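Local atomic coordinates of ribulose bisphosphate carboxylase small chain (Galdieria sulphuraria, PDB entry 4F0H), a protein that forms the small subunit of Rubisco, the enzyme that fixes carbon dioxide onto ribulose 1,5-bisphosphate, and probably supports the assembly of its catalytic large subunits. Residues Leu31-Glu36 / Ile80-Phe85. Sequence-based numbering, arbitrary orientation.
Sequences LAIGIE and IKVVGF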
loop_
_atom_site.group_PDB
_atom_site.type_symbol
_atom_site.label_atom_id
_atom_site.label_comp_id
_atom_site.label_asym_id
_atom_site.label_seq_id
_atom_site.Cartn_x
_atom_site.Cartn_y
_atom_site.Cartn_z
ATOM N N LEU B 31 -6.162 51.884 9.163
ATOM C CA LEU B 31 -6.113 50.622 9.912
ATOM C C LEU B 31 -6.957 50.601 11.212
ATOM O O LEU B 31 -7.096 51.631 11.868
ATOM C CB LEU B 31 -4.666 50.354 10.287
ATOM C CG LEU B 31 -3.671 50.388 9.153
ATOM C CD1 LEU B 31 -2.308 49.879 9.713
ATOM C CD2 LEU B 31 -4.120 49.489 7.944
ATOM N N ALA B 32 -7.528 49.454 11.611
ATOM C CA ALA B 32 -7.944 49.259 13.006
ATOM C C ALA B 32 -6.671 49.110 13.876
ATOM O O ALA B 32 -5.656 48.543 13.432
ATOM C CB ALA B 32 -8.809 47.975 13.109
ATOM N N ILE B 33 -6.650 49.658 15.091
ATOM C CA ILE B 33 -5.419 49.633 15.872
ATOM C C ILE B 33 -5.625 48.866 17.164
ATOM O O ILE B 33 -6.530 49.220 17.931
ATOM C CB ILE B 33 -4.938 51.087 16.146
ATOM C CG1 ILE B 33 -4.637 51.782 14.833
ATOM C CG2 ILE B 33 -3.807 51.142 17.208
ATOM C CD1 ILE B 33 -4.607 53.238 14.924
ATOM N N GLY B 34 -4.814 47.810 17.380
ATOM C CA GLY B 34 -4.926 46.968 18.546
ATOM C C GLY B 34 -3.680 47.027 19.429
ATOM O O GLY B 34 -2.544 47.137 18.923
ATOM N N ILE B 35 -3.880 46.969 20.734
ATOM C CA ILE B 35 -2.783 46.973 21.677
ATOM C C ILE B 35 -2.848 45.582 22.358
ATOM O O ILE B 35 -3.903 45.188 22.894
ATOM C CB ILE B 35 -2.987 48.062 22.742
ATOM C CG1 ILE B 35 -2.729 49.437 22.176
ATOM C CG2 ILE B 35 -1.989 47.868 23.952
ATOM C CD1 ILE B 35 -3.367 50.540 23.038
ATOM N N GLU B 36 -1.745 44.824 22.345
ATOM C CA GLU B 36 -1.781 43.434 22.848
ATOM C C GLU B 36 -0.523 43.206 23.705
ATOM O O GLU B 36 0.551 43.808 23.441
ATOM C CB GLU B 36 -1.775 42.469 21.700
ATOM C CG GLU B 36 -2.845 42.798 20.625
ATOM C CD GLU B 36 -2.984 41.700 19.512
ATOM O OE1 GLU B 36 -3.969 41.723 18.758
ATOM O OE2 GLU B 36 -2.156 40.803 19.389
ATOM N N ILE B 80 4.556 44.396 25.109
ATOM C CA ILE B 80 3.313 45.064 24.629
ATOM C C ILE B 80 3.630 45.498 23.233
ATOM O O ILE B 80 4.718 46.114 22.966
ATOM C CB ILE B 80 2.970 46.342 25.508
ATOM C CG1 ILE B 80 2.960 45.987 27.026
ATOM C CG2 ILE B 80 1.714 47.057 25.016
ATOM C CD1 ILE B 80 2.639 47.207 27.979
ATOM N N LYS B 81 2.687 45.226 22.325
ATOM C CA LYS B 81 2.832 45.613 20.958
ATOM C C LYS B 81 1.632 46.324 20.407
ATOM O O LYS B 81 0.504 46.183 20.904
ATOM C CB LYS B 81 3.134 44.412 20.055
ATOM C CG LYS B 81 2.083 43.286 20.154
ATOM C CD LYS B 81 2.436 42.148 19.214
ATOM C CE LYS B 81 1.254 41.221 18.917
ATOM N NZ LYS B 81 1.826 39.912 18.491
ATOM N N VAL B 82 1.874 47.065 19.333
ATOM C CA VAL B 82 0.761 47.731 18.685
ATOM C C VAL B 82 0.589 47.090 17.360
ATOM O O VAL B 82 1.603 46.791 16.701
ATOM C CB VAL B 82 1.018 49.261 18.531
ATOM C CG1 VAL B 82 -0.152 49.890 17.797
ATOM C CG2 VAL B 82 1.131 49.888 19.917
ATOM N N VAL B 83 -0.650 46.861 16.947
ATOM C CA VAL B 83 -0.858 46.054 15.753
ATOM C C VAL B 83 -1.816 46.803 14.851
ATOM O O VAL B 83 -2.771 47.350 15.335
ATOM C CB VAL B 83 -1.482 44.671 16.127
ATOM C CG1 VAL B 83 -1.669 43.838 14.907
ATOM C CG2 VAL B 83 -0.550 43.886 16.988
ATOM N N GLY B 84 -1.561 46.869 13.545
ATOM C CA GLY B 84 -2.521 47.575 12.662
ATOM C C GLY B 84 -3.081 46.579 11.678
ATOM O O GLY B 84 -2.296 45.921 10.929
ATOM N N PHE B 85 -4.419 46.442 11.695
ATOM C CA PHE B 85 -5.158 45.474 10.889
ATOM C C PHE B 85 -5.737 46.236 9.708
ATOM O O PHE B 85 -6.425 47.262 9.897
ATOM C CB PHE B 85 -6.351 44.932 11.696
ATOM C CG PHE B 85 -5.960 44.201 12.911
ATOM C CD1 PHE B 85 -5.424 42.906 12.817
ATOM C CD2 PHE B 85 -6.102 44.777 14.147
ATOM C CE1 PHE B 85 -5.036 42.219 13.960
ATOM C CE2 PHE B 85 -5.725 44.090 15.327
ATOM C CZ PHE B 85 -5.175 42.817 15.227
HETATM O O HOH W 1 -1.172 38.458 19.150
#
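Ala32-Glu36 and Ile80-Phe85 run side by side as antiparallel neighbours, their axes 4.7 Å apart at closest approach. Three hydrogen-bonded pairs, Ala32 with Phe85, Gly34 with Val83 and Glu36 with Lys81, each close a two-bond ring. The straightest bond runs from Gly34 N to Val83 O (N-H...O 175°), while that from Ala32 N to Phe85 O is more bent. From the non-hydrogen-bonded pairs Ile33-Gly84 and Ile35-Val82, CA-H groups reach carbonyl oxygens of the adjoining pairs, as from Gly84 CA to Ala32 O.

Apolar packing joins the branched side chains on the isoleucine face. Ile33 CG2 meets Val82 CG1 at 3.9 Å, and Ile35 lies beside Ile80 with both side chains pointing the same way. Just before the strand, Leu31 lays CD1 over Gly84 CA at 3.7 Å, beside a residue that has no side chain; CD2 rests near Phe85 O. Replaced by an alanine, which keeps only CB near Phe85 O, Leu31 would probably leave a gap over Gly84 CA where its CD1 now lies.

The other face carries charge beside an aromatic ring. With CG anti to its carbonyl carbon (chi1 -50°) and the chain extended beyond, Glu36 brings OE1 to the Phe85 ring edge. There OE1 lies 3.9 Å from Phe85 CZ, and the carboxylate is turned 42° from the ring plane. Val83 CG1 lies over one ring face, offset toward the rim. Glu36 OE2 stays 4.2 Å from Lys81 NZ, too far for a salt bridge; a water donates to OE2 at 2.6 Å and weakly bridges to the amine.

These are central strands of the small subunit's four-stranded antiparallel sheet, flanked by 49-50 and 93-101. Helix 61-74 packs on Ile35, Ile80 and Val82, helix 16-28 on Leu31 and Ile33, whereas Ala32 and Phe85 also touch another protein chain of the assembly.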